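Local coordinates for protein dihydropyrimidine amidohydrolase (Dictyostelium discoideum, PDB 2FTW) that hydrolyses the ring of dihydropyrimidines reversibly, opening 5,6-dihydrouracil to N-carbamoyl-beta-alanine with two zinc ions in the second step of reductive pyrimidine breakdown, at residues G85-V90 with N450-V455; E214-S219 with S281-H286; D401-D406 with V437-A442. One frame throughout, in Å; residues are numbered along the deposited sequence. Where two conformers were deposited one is given.

Contact 1. Residues G85-V90 with N450-V455; sequences GTQAAV and NKLSCV
Gln87 O, a helix carbonyl oxygen, is touched by Leu452 CD2 at 3.4 Å, a van der Waals approach; Gln87 thus presents both backbone and side chain to the 450-455 segment. One turn on, Val90 packs on Leu452 and Cys454 through a single methyl. With CG1 anti to the carbonyl carbon (chi1 -62°), CG2 is left between the backbone N and the carbonyl carbon, where it meets Leu452 CD2 at 3.8 Å and Cys454 SG at 3.9 Å. The contact joins a barrel helix to a late strand: helix 82-91, the crossover between parallel strands 57-64 and 94-101 of the (beta-alpha)8 barrel, and strand 451-452, which pairs antiparallel with strand 444-448. Beyond CG the Gln87 chain is extended (chi2 177°) and runs at about a right angle to Leu452, whose CD1 lies 3.8 Å from Gln87 OE1. The Gln87 amide is held from its other atom by a weak hydrogen bond from NE2 to Asp83 OD1. Asn125 also touches Gln87 and Cys454. Between Gln87 CG, at 4.0 Å, and the Val90 methyl, Cys454 SG makes apolar contacts and no hydrogen bond to the helix segment.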
ATOM      1  N   GLY A  85      17.687  32.095  22.365  1.00 25.14           N
ATOM      2  CA  GLY A  85      17.347  30.890  21.621  1.00 24.74           C
ATOM      3  C   GLY A  85      18.306  29.740  21.852  1.00 24.12           C
ATOM      4  O   GLY A  85      17.869  28.620  22.080  1.00 23.99           O
ATOM      5  N   THR A  86      19.609  30.007  21.784  1.00 23.79           N
ATOM      6  CA  THR A  86      20.620  28.969  22.033  1.00 23.83           C
ATOM      7  C   THR A  86      20.734  28.597  23.523  1.00 23.82           C
ATOM      8  O   THR A  86      21.167  27.485  23.855  1.00 23.51           O
ATOM      9  CB  THR A  86      22.023  29.356  21.494  1.00 23.75           C
ATOM     10  OG1 THR A  86      22.296  30.732  21.770  1.00 23.87           O
ATOM     11  CG2 THR A  86      22.093  29.134  19.998  1.00 23.60           C
ATOM     12  N   GLN A  87      20.324  29.504  24.414  1.00 23.44           N
ATOM     13  CA  GLN A  87      20.216  29.163  25.839  1.00 23.47           C
ATOM     14  C   GLN A  87      19.139  28.120  26.045  1.00 22.83           C
ATOM     15  O   GLN A  87      19.350  27.137  26.741  1.00 23.04           O
ATOM     16  CB  GLN A  87      19.886  30.388  26.695  1.00 23.64           C
ATOM     17  CG  GLN A  87      21.023  31.377  26.860  1.00 23.75           C
ATOM     18  CD  GLN A  87      20.613  32.606  27.662  1.00 24.91           C
ATOM     19  OE1 GLN A  87      19.602  32.592  28.351  1.00 28.55           O
ATOM     20  NE2 GLN A  87      21.393  33.679  27.559  1.00 28.00           N
ATOM     21  N   ALA A  88      17.982  28.350  25.434  1.00 22.82           N
ATOM     22  CA  ALA A  88      16.877  27.406  25.480  1.00 22.44           C
ATOM     23  C   ALA A  88      17.272  26.065  24.852  1.00 22.41           C
ATOM     24  O   ALA A  88      16.928  24.997  25.374  1.00 23.11           O
ATOM     25  CB  ALA A  88      15.663  27.983  24.780  1.00 22.23           C
ATOM     26  N   ALA A  89      18.013  26.114  23.749  1.00 22.03           N
ATOM     27  CA  ALA A  89      18.460  24.890  23.097  1.00 21.72           C
ATOM     28  C   ALA A  89      19.223  23.998  24.069  1.00 21.99           C
ATOM     29  O   ALA A  89      18.846  22.836  24.252  1.00 21.93           O
ATOM     30  CB  ALA A  89      19.303  25.211  21.904  1.00 21.19           C
ATOM     31  N   VAL A  90      20.276  24.539  24.694  1.00 21.79           N
ATOM     32  CA  VAL A  90      21.144  23.737  25.573  1.00 22.57           C
ATOM     33  C   VAL A  90      20.468  23.274  26.877  1.00 22.96           C
ATOM     34  O   VAL A  90      20.791  22.210  27.410  1.00 23.71           O
ATOM     35  CB  VAL A  90      22.502  24.424  25.902  1.00 22.23           C
ATOM     36  CG1 VAL A  90      23.327  24.639  24.635  1.00 21.64           C
ATOM     37  CG2 VAL A  90      22.310  25.734  26.681  1.00 23.55           C
ATOM     38  N   ASN A 450      19.844  22.423  36.980  1.00 30.17           N
ATOM     39  CA  ASN A 450      18.720  23.273  36.555  1.00 29.80           C
ATOM     40  C   ASN A 450      19.062  24.765  36.315  1.00 29.61           C
ATOM     41  O   ASN A 450      18.176  25.621  36.411  1.00 29.92           O
ATOM     42  CB  ASN A 450      17.564  23.138  37.568  1.00 30.06           C
ATOM     43  CG  ASN A 450      16.185  23.312  36.928  1.00 31.01           C
ATOM     44  OD1 ASN A 450      15.944  22.859  35.801  1.00 31.92           O
ATOM     45  ND2 ASN A 450      15.262  23.955  37.663  1.00 31.37           N
ATOM     46  N   LYS A 451      20.320  25.082  35.991  1.00 29.46           N
ATOM     47  CA  LYS A 451      20.735  26.471  35.756  0.50 29.47           C
ATOM     48  C   LYS A 451      21.644  26.625  34.534  1.00 29.09           C
ATOM     49  O   LYS A 451      22.427  25.734  34.220  1.00 28.58           O
ATOM     50  CB  LYS A 451      21.436  27.036  37.006  0.50 29.42           C
ATOM     51  CG  LYS A 451      20.612  26.946  38.300  0.50 29.92           C
ATOM     52  CD  LYS A 451      19.322  27.794  38.246  0.50 30.49           C
ATOM     53  CE  LYS A 451      18.198  27.214  39.116  0.50 30.55           C
ATOM     54  NZ  LYS A 451      16.847  27.713  38.698  0.50 29.88           N
ATOM     55  N   LEU A 452      21.544  27.774  33.868  1.00 29.35           N
ATOM     56  CA  LEU A 452      22.390  28.084  32.699  1.00 29.70           C
ATOM     57  C   LEU A 452      23.702  28.712  33.138  1.00 29.94           C
ATOM     58  O   LEU A 452      23.740  29.488  34.087  1.00 29.88           O
ATOM     59  CB  LEU A 452      21.666  29.016  31.709  1.00 29.38           C
ATOM     60  CG  LEU A 452      20.486  28.406  30.933  1.00 30.07           C
ATOM     61  CD1 LEU A 452      19.495  29.474  30.457  1.00 29.42           C
ATOM     62  CD2 LEU A 452      20.960  27.568  29.749  1.00 30.30           C
ATOM     63  N   SER A 453      24.777  28.337  32.451  1.00 30.24           N
ATOM     64  CA  SER A 453      26.087  28.961  32.609  1.00 30.64           C
ATOM     65  C   SER A 453      26.687  29.133  31.207  1.00 30.81           C
ATOM     66  O   SER A 453      27.776  28.654  30.906  1.00 30.72           O
ATOM     67  CB  SER A 453      26.993  28.123  33.531  1.00 30.92           C
ATOM     68  OG  SER A 453      27.037  26.747  33.151  1.00 31.19           O
ATOM     69  N   CYS A 454      25.937  29.815  30.347  1.00 31.24           N
ATOM     70  CA  CYS A 454      26.362  30.064  28.976  1.00 31.54           C
ATOM     71  C   CYS A 454      27.337  31.230  28.890  1.00 31.97           C
ATOM     72  O   CYS A 454      27.442  32.046  29.814  1.00 32.28           O
ATOM     73  CB  CYS A 454      25.158  30.368  28.093  1.00 31.63           C
ATOM     74  SG  CYS A 454      24.027  28.996  27.887  1.00 31.59           S
ATOM     75  N   VAL A 455      28.060  31.288  27.774  1.00 32.06           N
ATOM     76  CA  VAL A 455      28.820  32.482  27.400  1.00 32.06           C
ATOM     77  C   VAL A 455      28.351  32.989  26.018  1.00 31.83           C
ATOM     78  O   VAL A 455      28.503  32.308  25.002  1.00 31.66           O
ATOM     79  CB  VAL A 455      30.338  32.211  27.451  1.00 32.22           C
ATOM     80  CG1 VAL A 455      31.140  33.373  26.825  1.00 32.17           C
ATOM     81  CG2 VAL A 455      30.772  31.992  28.900  1.00 32.82           C
TER

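Contact 2. Residues E214-S219 with S281-H286; sequences EGHELS and SHMWNH
Trp284 presents one indole face to Glu214 CB in a CH-pi contact, with the short helix 214-219 on one side and a 3-10 turn, in the loop between helices 273-277 and 288-292, on the other. Both segments belong to the amidohydrolase barrel domain. Glu214 CB stands over the ring face, 3.7 Å from the centroid of the Trp284 five-membered ring and 12° off its normal. The edge of the six-membered ring faces the next turn of the helix: Glu217 CG lies in the ring plane 3.7 Å from Trp284 CH2, and Leu218 CD2 approaches Trp284 CZ2 at 4.0 Å. Aliphatic carbon thus meets the indole both over a face and along an edge. The acidic ends of the two glutamates go elsewhere. Glu217 has CG anti to the backbone N (chi1 167°) and then bends at chi2, turning its carboxylate to a salt bridge with Arg301; the carboxylate plane ends 38° from the indole plane. Glu214 OE1 forms a salt bridge with Arg490 of the second subunit, and its OE2 accepts from Val488 N of that subunit, charge pairing that would favour an ionised carboxylate. Trp284 NE1 is hydrogen-bonded to Arg486 O of the same neighbouring chain, so the contact is part of the tetramer interface. Met283 packs beside the indole, its CE 3.9 Å from Glu217 CB. The side chain of His216 lies about 3 Å from that of Asn346, which by similarity probably binds substrate, and its NE2 is hydrogen-bonded to Met296 O. At the edge of the His216 ring lies Met283 SD, 4.4 Å from His216 CD2.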
ATOM      1  N   GLU A 214      -8.786  28.376  13.454  1.00 26.01           N
ATOM      2  CA  GLU A 214      -9.312  27.157  12.831  1.00 25.51           C
ATOM      3  C   GLU A 214      -9.455  27.289  11.306  1.00 25.21           C
ATOM      4  O   GLU A 214      -9.364  26.290  10.587  1.00 25.39           O
ATOM      5  CB  GLU A 214     -10.647  26.731  13.465  1.00 25.36           C
ATOM      6  CG  GLU A 214     -11.876  27.573  13.117  1.00 25.67           C
ATOM      7  CD  GLU A 214     -12.025  28.811  13.974  1.00 25.98           C
ATOM      8  OE1 GLU A 214     -11.046  29.188  14.659  1.00 25.70           O
ATOM      9  OE2 GLU A 214     -13.118  29.424  13.946  1.00 24.83           O
ATOM     10  N   GLY A 215      -9.686  28.521  10.844  1.00 24.35           N
ATOM     11  CA  GLY A 215      -9.687  28.865   9.440  1.00 24.24           C
ATOM     12  C   GLY A 215      -8.374  28.553   8.768  1.00 24.13           C
ATOM     13  O   GLY A 215      -8.341  28.208   7.591  1.00 24.23           O
ATOM     14  N   HIS A 216      -7.290  28.673   9.527  1.00 23.80           N
ATOM     15  CA  HIS A 216      -5.964  28.300   9.059  1.00 23.83           C
ATOM     16  C   HIS A 216      -5.876  26.835   8.579  1.00 23.98           C
ATOM     17  O   HIS A 216      -5.470  26.585   7.447  1.00 24.60           O
ATOM     18  CB  HIS A 216      -4.930  28.590  10.156  1.00 23.89           C
ATOM     19  CG  HIS A 216      -3.514  28.502   9.692  1.00 22.79           C
ATOM     20  ND1 HIS A 216      -2.958  29.415   8.824  1.00 22.32           N
ATOM     21  CD2 HIS A 216      -2.542  27.604   9.971  1.00 21.99           C
ATOM     22  CE1 HIS A 216      -1.699  29.085   8.591  1.00 22.58           C
ATOM     23  NE2 HIS A 216      -1.420  27.996   9.279  1.00 22.38           N
ATOM     24  N   GLU A 217      -6.235  25.874   9.427  1.00 24.02           N
ATOM     25  CA  GLU A 217      -6.236  24.463   9.023  1.00 23.90           C
ATOM     26  C   GLU A 217      -7.203  24.206   7.858  1.00 24.07           C
ATOM     27  O   GLU A 217      -6.859  23.513   6.880  1.00 24.49           O
ATOM     28  CB  GLU A 217      -6.582  23.550  10.207  1.00 23.89           C
ATOM     29  CG  GLU A 217      -6.910  22.078   9.846  1.00 23.75           C
ATOM     30  CD  GLU A 217      -5.809  21.375   9.039  1.00 24.39           C
ATOM     31  OE1 GLU A 217      -4.631  21.676   9.266  1.00 25.66           O
ATOM     32  OE2 GLU A 217      -6.113  20.507   8.190  1.00 24.51           O
ATOM     33  N   LEU A 218      -8.404  24.767   7.954  1.00 23.55           N
ATOM     34  CA  LEU A 218      -9.433  24.529   6.942  1.00 23.31           C
ATOM     35  C   LEU A 218      -9.020  25.110   5.583  1.00 22.95           C
ATOM     36  O   LEU A 218      -9.399  24.592   4.545  1.00 22.29           O
ATOM     37  CB  LEU A 218     -10.783  25.109   7.392  1.00 23.12           C
ATOM     38  CG  LEU A 218     -11.317  24.600   8.736  1.00 24.43           C
ATOM     39  CD1 LEU A 218     -12.525  25.424   9.209  1.00 25.69           C
ATOM     40  CD2 LEU A 218     -11.672  23.137   8.675  1.00 24.90           C
ATOM     41  N   SER A 219      -8.240  26.189   5.605  1.00 22.70           N
ATOM     42  CA  SER A 219      -7.740  26.792   4.379  1.00 22.39           C
ATOM     43  C   SER A 219      -6.703  25.897   3.668  1.00 22.12           C
ATOM     44  O   SER A 219      -6.453  26.078   2.471  1.00 21.70           O
ATOM     45  CB  SER A 219      -7.146  28.183   4.653  1.00 22.44           C
ATOM     46  OG  SER A 219      -5.827  28.113   5.187  1.00 22.95           O
ATOM     47  N   SER A 281      -6.112  20.254  17.141  1.00 29.66           N
ATOM     48  CA  SER A 281      -7.377  20.551  17.818  1.00 29.72           C
ATOM     49  C   SER A 281      -7.287  21.776  18.739  1.00 29.68           C
ATOM     50  O   SER A 281      -8.317  22.306  19.155  1.00 29.85           O
ATOM     51  CB  SER A 281      -7.847  19.328  18.622  1.00 29.66           C
ATOM     52  OG  SER A 281      -6.993  19.080  19.739  1.00 29.21           O
ATOM     53  N   HIS A 282      -6.068  22.209  19.076  1.00 29.83           N
ATOM     54  CA  HIS A 282      -5.867  23.463  19.824  1.00 29.72           C
ATOM     55  C   HIS A 282      -6.243  24.728  19.027  1.00 29.59           C
ATOM     56  O   HIS A 282      -6.460  25.780  19.619  1.00 28.90           O
ATOM     57  CB  HIS A 282      -4.424  23.600  20.292  1.00 29.94           C
ATOM     58  CG  HIS A 282      -4.000  22.547  21.263  1.00 30.70           C
ATOM     59  ND1 HIS A 282      -3.210  21.478  20.897  1.00 30.23           N
ATOM     60  CD2 HIS A 282      -4.247  22.399  22.586  1.00 30.72           C
ATOM     61  CE1 HIS A 282      -2.998  20.714  21.952  1.00 30.27           C
ATOM     62  NE2 HIS A 282      -3.612  21.252  22.989  1.00 31.21           N
ATOM     63  N   MET A 283      -6.306  24.621  17.696  1.00 29.15           N
ATOM     64  CA  MET A 283      -6.787  25.729  16.849  1.00 28.86           C
ATOM     65  C   MET A 283      -8.309  25.949  16.947  1.00 28.36           C
ATOM     66  O   MET A 283      -8.809  26.998  16.533  1.00 27.79           O
ATOM     67  CB  MET A 283      -6.368  25.525  15.379  1.00 28.76           C
ATOM     68  CG  MET A 283      -4.897  25.865  15.105  1.00 28.93           C
ATOM     69  SD  MET A 283      -4.352  25.489  13.412  1.00 29.78           S
ATOM     70  CE  MET A 283      -4.368  23.699  13.455  1.00 30.08           C
ATOM     71  N   TRP A 284      -9.030  24.963  17.488  1.00 27.92           N
ATOM     72  CA  TRP A 284     -10.463  25.089  17.760  1.00 27.78           C
ATOM     73  C   TRP A 284     -10.757  25.490  19.205  1.00 27.70           C
ATOM     74  O   TRP A 284     -11.916  25.502  19.608  1.00 27.68           O
ATOM     75  CB  TRP A 284     -11.206  23.789  17.433  1.00 27.40           C
ATOM     76  CG  TRP A 284     -11.504  23.610  15.978  1.00 27.09           C
ATOM     77  CD1 TRP A 284     -12.707  23.779  15.361  1.00 27.10           C
ATOM     78  CD2 TRP A 284     -10.577  23.215  14.957  1.00 26.48           C
ATOM     79  NE1 TRP A 284     -12.596  23.506  14.013  1.00 26.92           N
ATOM     80  CE2 TRP A 284     -11.297  23.163  13.738  1.00 27.02           C
ATOM     81  CE3 TRP A 284      -9.213  22.894  14.954  1.00 26.99           C
ATOM     82  CZ2 TRP A 284     -10.701  22.817  12.527  1.00 26.94           C
ATOM     83  CZ3 TRP A 284      -8.611  22.539  13.736  1.00 27.25           C
ATOM     84  CH2 TRP A 284      -9.362  22.513  12.540  1.00 27.24           C
ATOM     85  N   ASN A 285      -9.724  25.810  19.984  1.00 27.92           N
ATOM     86  CA  ASN A 285      -9.913  26.282  21.366  1.00 28.38           C
ATOM     87  C   ASN A 285     -10.773  27.554  21.388  1.00 28.84           C
ATOM     88  O   ASN A 285     -10.603  28.461  20.569  1.00 28.85           O
ATOM     89  CB  ASN A 285      -8.545  26.516  22.048  1.00 28.00           C
ATOM     90  CG  ASN A 285      -8.652  26.672  23.570  1.00 27.72           C
ATOM     91  OD1 ASN A 285      -9.009  27.735  24.077  1.00 26.61           O
ATOM     92  ND2 ASN A 285      -8.316  25.617  24.295  1.00 25.66           N
ATOM     93  N   HIS A 286     -11.724  27.614  22.310  1.00 29.82           N
ATOM     94  CA  HIS A 286     -12.611  28.772  22.400  1.00 29.93           C
ATOM     95  C   HIS A 286     -11.854  30.071  22.736  1.00 30.28           C
ATOM     96  O   HIS A 286     -12.287  31.169  22.361  1.00 30.86           O
ATOM     97  CB  HIS A 286     -13.753  28.487  23.378  1.00 30.42           C
ATOM     98  CG  HIS A 286     -14.724  27.458  22.872  0.50 31.46           C
ATOM     99  ND1 HIS A 286     -14.422  26.113  22.810  0.50 32.37           N
ATOM    100  CD2 HIS A 286     -15.982  27.578  22.383  1.00 32.69           C
ATOM    101  CE1 HIS A 286     -15.452  25.451  22.316  0.50 31.81           C
ATOM    102  NE2 HIS A 286     -16.412  26.317  22.047  0.50 31.86           N
TER

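Contact 3. Residues D401-D406 with V437-A442; sequences DIVIWD and VTTIVA
A classic beta bulge marks one end of this antiparallel pair of strands, 402-406 and 438-441, whose axes run at 172°. Val437 and Thr438 both face Ile404: Val437 N donates to Ile404 O at 2.9 Å, and Thr438 N reaches the same oxygen only weakly, at 3.4 Å. Ile404 N returns a bond of 2.8 Å to Thr438 O. Ile402 and Ile440 form the next hydrogen-bonded pair, bonded in both directions, with Val403 and Thr439 a non-hydrogen-bonded pair between. Ile402, Ile404, Thr438 and Ile440 share one face of the sheet. There Ile404 and Thr438 lie side by side, Ile404 CD1 3.8 Å from Thr438 CB, while Ile404 CG2 meets Val437 CG2 at 3.8 Å with the two side chains about perpendicular. At the far end Asp401, its CG beside the backbone N (chi1 -58°), brings OD1 to Ala442 N at 2.8 Å, met nearly along the C-O axis; its OD2 makes a salt bridge to Lys391. Outside the pair, strand 57-64 hydrogen-bonds to 402-406 through Leu59 and Val403, and strand 444-448 to 431-441 through Val446 and Thr439.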
ATOM      1  N   ASP A 401      30.812  18.029  22.560  1.00 25.24           N
ATOM      2  CA  ASP A 401      29.423  18.446  22.830  1.00 25.45           C
ATOM      3  C   ASP A 401      28.627  17.213  23.276  1.00 25.19           C
ATOM      4  O   ASP A 401      28.349  16.323  22.472  1.00 25.19           O
ATOM      5  CB  ASP A 401      28.756  19.013  21.575  1.00 25.61           C
ATOM      6  CG  ASP A 401      29.496  20.220  20.981  1.00 28.16           C
ATOM      7  OD1 ASP A 401      30.330  20.848  21.680  1.00 29.04           O
ATOM      8  OD2 ASP A 401      29.217  20.546  19.795  1.00 29.92           O
ATOM      9  N   ILE A 402      28.273  17.156  24.559  1.00 24.79           N
ATOM     10  CA  ILE A 402      27.658  15.969  25.147  1.00 24.84           C
ATOM     11  C   ILE A 402      26.503  16.323  26.094  1.00 24.61           C
ATOM     12  O   ILE A 402      26.580  17.297  26.839  1.00 24.23           O
ATOM     13  CB  ILE A 402      28.718  15.129  25.893  1.00 24.28           C
ATOM     14  CG1 ILE A 402      29.874  14.803  24.923  1.00 25.31           C
ATOM     15  CG2 ILE A 402      28.090  13.861  26.496  1.00 24.08           C
ATOM     16  CD1 ILE A 402      30.928  13.827  25.430  1.00 25.17           C
ATOM     17  N   VAL A 403      25.451  15.510  26.062  1.00 24.93           N
ATOM     18  CA  VAL A 403      24.306  15.680  26.950  1.00 25.49           C
ATOM     19  C   VAL A 403      24.222  14.533  27.940  1.00 25.72           C
ATOM     20  O   VAL A 403      24.182  13.368  27.549  1.00 25.87           O
ATOM     21  CB  VAL A 403      22.991  15.736  26.165  1.00 25.27           C
ATOM     22  CG1 VAL A 403      21.801  16.028  27.088  1.00 25.49           C
ATOM     23  CG2 VAL A 403      23.082  16.794  25.143  1.00 26.87           C
ATOM     24  N   ILE A 404      24.190  14.879  29.226  1.00 26.26           N
ATOM     25  CA  ILE A 404      23.896  13.927  30.278  1.00 26.24           C
ATOM     26  C   ILE A 404      22.384  13.857  30.447  1.00 26.36           C
ATOM     27  O   ILE A 404      21.744  14.784  30.945  1.00 26.93           O
ATOM     28  CB  ILE A 404      24.601  14.287  31.586  1.00 26.43           C
ATOM     29  CG1 ILE A 404      26.112  14.316  31.338  1.00 26.25           C
ATOM     30  CG2 ILE A 404      24.280  13.257  32.650  1.00 26.58           C
ATOM     31  CD1 ILE A 404      26.921  14.812  32.489  1.00 27.41           C
ATOM     32  N   TRP A 405      21.834  12.731  30.020  1.00 26.12           N
ATOM     33  CA  TRP A 405      20.410  12.517  29.916  1.00 25.74           C
ATOM     34  C   TRP A 405      19.947  11.647  31.080  1.00 25.97           C
ATOM     35  O   TRP A 405      20.569  10.632  31.366  1.00 25.32           O
ATOM     36  CB  TRP A 405      20.133  11.783  28.596  1.00 25.22           C
ATOM     37  CG  TRP A 405      18.697  11.755  28.256  1.00 23.99           C
ATOM     38  CD1 TRP A 405      17.808  10.757  28.529  1.00 24.18           C
ATOM     39  CD2 TRP A 405      17.963  12.790  27.622  1.00 23.15           C
ATOM     40  NE1 TRP A 405      16.556  11.106  28.095  1.00 23.30           N
ATOM     41  CE2 TRP A 405      16.621  12.355  27.536  1.00 23.31           C
ATOM     42  CE3 TRP A 405      18.303  14.052  27.117  1.00 24.21           C
ATOM     43  CZ2 TRP A 405      15.624  13.128  26.948  1.00 23.24           C
ATOM     44  CZ3 TRP A 405      17.305  14.822  26.529  1.00 23.76           C
ATOM     45  CH2 TRP A 405      15.980  14.357  26.464  1.00 23.83           C
ATOM     46  N   ASP A 406      18.868  12.036  31.763  1.00 26.48           N
ATOM     47  CA  ASP A 406      18.315  11.184  32.821  1.00 26.64           C
ATOM     48  C   ASP A 406      17.002  10.604  32.362  1.00 26.88           C
ATOM     49  O   ASP A 406      15.991  11.299  32.387  1.00 26.72           O
ATOM     50  CB  ASP A 406      18.134  11.943  34.146  1.00 27.12           C
ATOM     51  CG  ASP A 406      17.834  11.010  35.325  1.00 27.01           C
ATOM     52  OD1 ASP A 406      17.389   9.861  35.114  1.00 28.65           O
ATOM     53  OD2 ASP A 406      18.044  11.422  36.470  1.00 28.13           O
ATOM     54  N   VAL A 437      19.890  16.812  31.942  1.00 24.03           N
ATOM     55  CA  VAL A 437      20.216  17.315  33.280  1.00 24.10           C
ATOM     56  C   VAL A 437      21.534  18.082  33.302  1.00 24.17           C
ATOM     57  O   VAL A 437      21.740  18.932  34.167  1.00 23.80           O
ATOM     58  CB  VAL A 437      20.230  16.189  34.360  1.00 24.26           C
ATOM     59  CG1 VAL A 437      18.828  15.631  34.555  1.00 24.08           C
ATOM     60  CG2 VAL A 437      21.214  15.089  34.034  1.00 24.39           C
ATOM     61  N   THR A 438      22.424  17.754  32.361  1.00 24.11           N
ATOM     62  CA  THR A 438      23.630  18.538  32.106  1.00 24.53           C
ATOM     63  C   THR A 438      23.934  18.560  30.601  1.00 24.54           C
ATOM     64  O   THR A 438      23.868  17.534  29.938  1.00 24.57           O
ATOM     65  CB  THR A 438      24.848  17.983  32.873  1.00 24.10           C
ATOM     66  OG1 THR A 438      24.517  17.827  34.258  1.00 25.03           O
ATOM     67  CG2 THR A 438      26.038  18.893  32.747  1.00 24.26           C
ATOM     68  N   THR A 439      24.233  19.744  30.078  1.00 24.79           N
ATOM     69  CA  THR A 439      24.660  19.906  28.694  1.00 25.01           C
ATOM     70  C   THR A 439      26.089  20.456  28.710  1.00 24.99           C
ATOM     71  O   THR A 439      26.456  21.267  29.565  1.00 25.26           O
ATOM     72  CB  THR A 439      23.712  20.845  27.920  1.00 24.88           C
ATOM     73  OG1 THR A 439      22.355  20.432  28.136  1.00 26.57           O
ATOM     74  CG2 THR A 439      24.011  20.844  26.416  1.00 25.00           C
ATOM     75  N   ILE A 440      26.899  19.964  27.785  1.00 24.85           N
ATOM     76  CA  ILE A 440      28.298  20.328  27.674  1.00 24.95           C
ATOM     77  C   ILE A 440      28.576  20.700  26.223  1.00 24.97           C
ATOM     78  O   ILE A 440      28.323  19.901  25.317  1.00 25.35           O
ATOM     79  CB  ILE A 440      29.217  19.152  28.119  1.00 25.21           C
ATOM     80  CG1 ILE A 440      29.002  18.845  29.607  1.00 25.37           C
ATOM     81  CG2 ILE A 440      30.685  19.467  27.851  1.00 24.80           C
ATOM     82  CD1 ILE A 440      29.484  17.483  30.040  1.00 24.77           C
ATOM     83  N   VAL A 441      29.061  21.920  26.008  1.00 25.13           N
ATOM     84  CA  VAL A 441      29.448  22.402  24.683  1.00 24.85           C
ATOM     85  C   VAL A 441      30.939  22.725  24.713  1.00 24.73           C
ATOM     86  O   VAL A 441      31.394  23.478  25.570  1.00 24.77           O
ATOM     87  CB  VAL A 441      28.635  23.666  24.290  1.00 25.34           C
ATOM     88  CG1 VAL A 441      29.135  24.278  22.971  1.00 25.58           C
ATOM     89  CG2 VAL A 441      27.143  23.348  24.228  1.00 24.43           C
ATOM     90  N   ALA A 442      31.687  22.139  23.777  1.00 24.42           N
ATOM     91  CA  ALA A 442      33.133  22.332  23.649  1.00 24.36           C
ATOM     92  C   ALA A 442      33.861  22.122  24.969  1.00 24.18           C
ATOM     93  O   ALA A 442      34.712  22.921  25.346  1.00 24.14           O
ATOM     94  CB  ALA A 442      33.452  23.702  23.070  1.00 24.33           C
TER

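Overall arrangement
Contacts 1 and 3 are neighbours, with centres about 11 Å apart. They meet through Val90, which packs on Val441 and whose O probably hydrogen-bonds to Thr439 OG1, and both reach the sheet holding strands 57-64, 402-406, 431-441 and 444-448. Contact 2 lies across the molecule, its centre about 33 Å from that of contact 1 and 38 Å from that of contact 3, nearer the zinc site, where the side chain of His216 is about 11 Å from a zinc ion. Along the chain contact 2 closes before contact 3 opens, both inside the loop of contact 1. Contact 1 brings early helix 82-91 to a late strand, contact 3 pairs two late strands, and contact 2 joins a short helix to a 3-10 turn at a subunit interface.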